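Local atomic coordinates of RNA polymerase II subunit B1 CTD phosphatase RTR1 (Saccharomyces cerevisiae, PDB entry 5C2Y), a protein that dephosphorylates the C-terminal heptad repeats of the largest RNA polymerase II subunit and so regulates the polymerase during transcription. Residues Glu50-Lys54 with Leu162-Arg168. Numbering follows the deposited sequence.
With SO4 (sulfate ion), chain D.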
loop_
_atom_site.group_PDB
_atom_site.type_symbol
_atom_site.label_atom_id
_atom_site.label_comp_id
_atom_site.label_asym_id
_atom_site.label_seq_id
_atom_site.Cartn_x
_atom_site.Cartn_y
_atom_site.Cartn_z
ATOM N N GLU A 50 5.986 4.315 7.643
ATOM C CA GLU A 50 4.562 4.096 7.842
ATOM C C GLU A 50 3.716 5.307 7.499
ATOM O O GLU A 50 2.548 5.182 7.127
ATOM C CB GLU A 50 4.317 3.694 9.279
ATOM C CG GLU A 50 5.170 2.532 9.716
ATOM C CD GLU A 50 4.693 1.977 11.032
ATOM O OE1 GLU A 50 3.999 2.741 11.738
ATOM O OE2 GLU A 50 4.992 0.796 11.344
ATOM N N LYS A 51 4.318 6.481 7.630
ATOM C CA LYS A 51 3.663 7.759 7.360
ATOM C C LYS A 51 3.352 7.897 5.873
ATOM O O LYS A 51 2.320 8.439 5.467
ATOM C CB LYS A 51 4.572 8.894 7.848
ATOM C CG LYS A 51 4.002 10.294 7.822
ATOM C CD LYS A 51 4.924 11.253 8.600
ATOM C CE LYS A 51 6.401 11.119 8.184
ATOM N NZ LYS A 51 7.204 10.215 9.082
ATOM N N THR A 52 4.256 7.383 5.054
ATOM C CA THR A 52 4.079 7.437 3.613
ATOM C C THR A 52 3.017 6.421 3.190
ATOM O O THR A 52 2.071 6.776 2.472
ATOM C CB THR A 52 5.412 7.188 2.892
ATOM O OG1 THR A 52 6.336 8.213 3.265
ATOM C CG2 THR A 52 5.239 7.224 1.397
ATOM N N LEU A 53 3.146 5.176 3.662
ATOM C CA LEU A 53 2.142 4.153 3.373
ATOM C C LEU A 53 0.750 4.625 3.802
ATOM O O LEU A 53 -0.222 4.418 3.073
ATOM C CB LEU A 53 2.492 2.833 4.051
ATOM C CG LEU A 53 1.573 1.633 3.771
ATOM C CD1 LEU A 53 1.484 1.320 2.300
ATOM C CD2 LEU A 53 2.059 0.413 4.488
ATOM N N LYS A 54 0.668 5.273 4.965
ATOM C CA LYS A 54 -0.584 5.795 5.491
ATOM C C LYS A 54 -1.083 6.958 4.660
ATOM O O LYS A 54 -2.272 7.053 4.344
ATOM C CB LYS A 54 -0.412 6.239 6.943
ATOM C CG LYS A 54 -0.594 5.136 7.976
ATOM C CD LYS A 54 0.278 5.358 9.206
ATOM C CE LYS A 54 -0.137 6.573 10.024
ATOM N NZ LYS A 54 -1.402 6.358 10.763
ATOM N N LEU A 162 -2.243 1.112 10.543
ATOM C CA LEU A 162 -1.441 -0.033 10.136
ATOM C C LEU A 162 -1.556 -1.137 11.170
ATOM O O LEU A 162 -1.759 -0.867 12.348
ATOM C CB LEU A 162 0.029 0.353 9.942
ATOM C CG LEU A 162 0.309 1.468 8.942
ATOM C CD1 LEU A 162 1.754 1.406 8.515
ATOM C CD2 LEU A 162 -0.620 1.353 7.750
ATOM N N PHE A 163 -1.417 -2.381 10.724
ATOM C CA PHE A 163 -1.564 -3.511 11.624
ATOM C C PHE A 163 -0.528 -3.376 12.711
ATOM O O PHE A 163 -0.825 -3.557 13.896
ATOM C CB PHE A 163 -1.418 -4.831 10.876
ATOM C CG PHE A 163 -1.586 -6.046 11.739
ATOM C CD1 PHE A 163 -2.509 -6.070 12.760
ATOM C CD2 PHE A 163 -0.840 -7.188 11.501
ATOM C CE1 PHE A 163 -2.660 -7.207 13.540
ATOM C CE2 PHE A 163 -0.993 -8.318 12.273
ATOM C CZ PHE A 163 -1.900 -8.327 13.287
ATOM N N GLU A 164 0.678 -3.001 12.315
ATOM C CA GLU A 164 1.769 -2.959 13.270
ATOM C C GLU A 164 1.625 -1.775 14.228
ATOM O O GLU A 164 2.314 -1.718 15.229
ATOM C CB GLU A 164 3.127 -2.943 12.546
ATOM C CG GLU A 164 3.293 -1.881 11.482
ATOM C CD GLU A 164 2.721 -2.261 10.117
ATOM O OE1 GLU A 164 3.500 -2.322 9.137
ATOM O OE2 GLU A 164 1.488 -2.456 10.023
ATOM N N GLU A 165 0.701 -0.858 13.954
ATOM C CA GLU A 165 0.361 0.174 14.932
ATOM C C GLU A 165 -0.477 -0.419 16.049
ATOM O O GLU A 165 -0.367 -0.008 17.196
ATOM C CB GLU A 165 -0.404 1.333 14.294
ATOM C CG GLU A 165 0.382 2.121 13.275
ATOM C CD GLU A 165 -0.396 3.313 12.699
ATOM O OE1 GLU A 165 -1.634 3.339 12.804
ATOM O OE2 GLU A 165 0.240 4.220 12.119
ATOM N N LEU A 166 -1.337 -1.379 15.723
ATOM C CA LEU A 166 -2.149 -1.999 16.762
ATOM C C LEU A 166 -1.313 -2.950 17.622
ATOM O O LEU A 166 -1.427 -2.960 18.837
ATOM C CB LEU A 166 -3.349 -2.738 16.160
ATOM C CG LEU A 166 -4.503 -1.873 15.628
ATOM C CD1 LEU A 166 -5.716 -2.743 15.397
ATOM C CD2 LEU A 166 -4.856 -0.682 16.519
ATOM N N LEU A 167 -0.473 -3.755 16.988
ATOM C CA LEU A 167 0.439 -4.616 17.722
ATOM C C LEU A 167 1.246 -3.860 18.771
ATOM O O LEU A 167 1.286 -4.250 19.937
ATOM C CB LEU A 167 1.388 -5.299 16.751
ATOM C CG LEU A 167 0.694 -6.230 15.770
ATOM C CD1 LEU A 167 1.752 -7.048 15.081
ATOM C CD2 LEU A 167 -0.308 -7.124 16.496
ATOM N N ARG A 168 1.899 -2.782 18.335
ATOM C CA ARG A 168 2.651 -1.889 19.222
ATOM C C ARG A 168 1.843 -1.418 20.417
ATOM O O ARG A 168 2.274 -1.561 21.557
ATOM C CB ARG A 168 3.139 -0.661 18.462
ATOM C CG ARG A 168 4.456 -0.880 17.802
ATOM C CD ARG A 168 5.107 0.413 17.403
ATOM N NE ARG A 168 4.354 1.073 16.358
ATOM C CZ ARG A 168 4.600 0.911 15.068
ATOM N NH1 ARG A 168 5.581 0.106 14.676
ATOM N NH2 ARG A 168 3.865 1.555 14.175
HETATM S S SO4 D . -2.175 9.307 11.803
HETATM O O1 SO4 D . -1.245 8.741 12.782
HETATM O O2 SO4 D . -3.208 8.326 11.483
HETATM O O3 SO4 D . -1.420 9.675 10.605
HETATM O O4 SO4 D . -2.806 10.512 12.335
#
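Glu-50 and Arg-168 reach for each other from opposite directions, between two helix segments whose axes come no nearer than 12.4 Å. With CG beside its own backbone N (chi1 -53°) and the chain extended beyond it, Glu-50 brings its carboxylate to the guanidinium edge. NH2 of Arg-168 meets OE2 of Glu-50 at 3.1 Å, almost exactly in the guanidinium plane and on the syn lone pair; the same NH2 lies 2.7 Å from OE1, a more bent, weak bond. The two planes are turned 37° apart. A second salt bridge joins Lys-54 NZ to the syn side of Glu-165 OE2 at 3.0 Å; the lysine, bent at chi2, chi3 and chi4, also donates to a sulfate ion, probably from the crystallisation liquor. Leu-162, at the N-cap position, fills the apolar side of the contact: its CD1 packs on Glu-50 CB at 3.5 Å and its CD2 on Lys-54 CG. Glu-164 turns its carboxylate nearly perpendicular to that of Glu-50, and its OE1 is hydrogen-bonded to the hydroxyl of Tyr-80. The contact thus ties helix 50-56 to the start of helix 163-170, with Leu-162 and Glu-164 resting on helix 119-129, which carries the zinc ligand His-121.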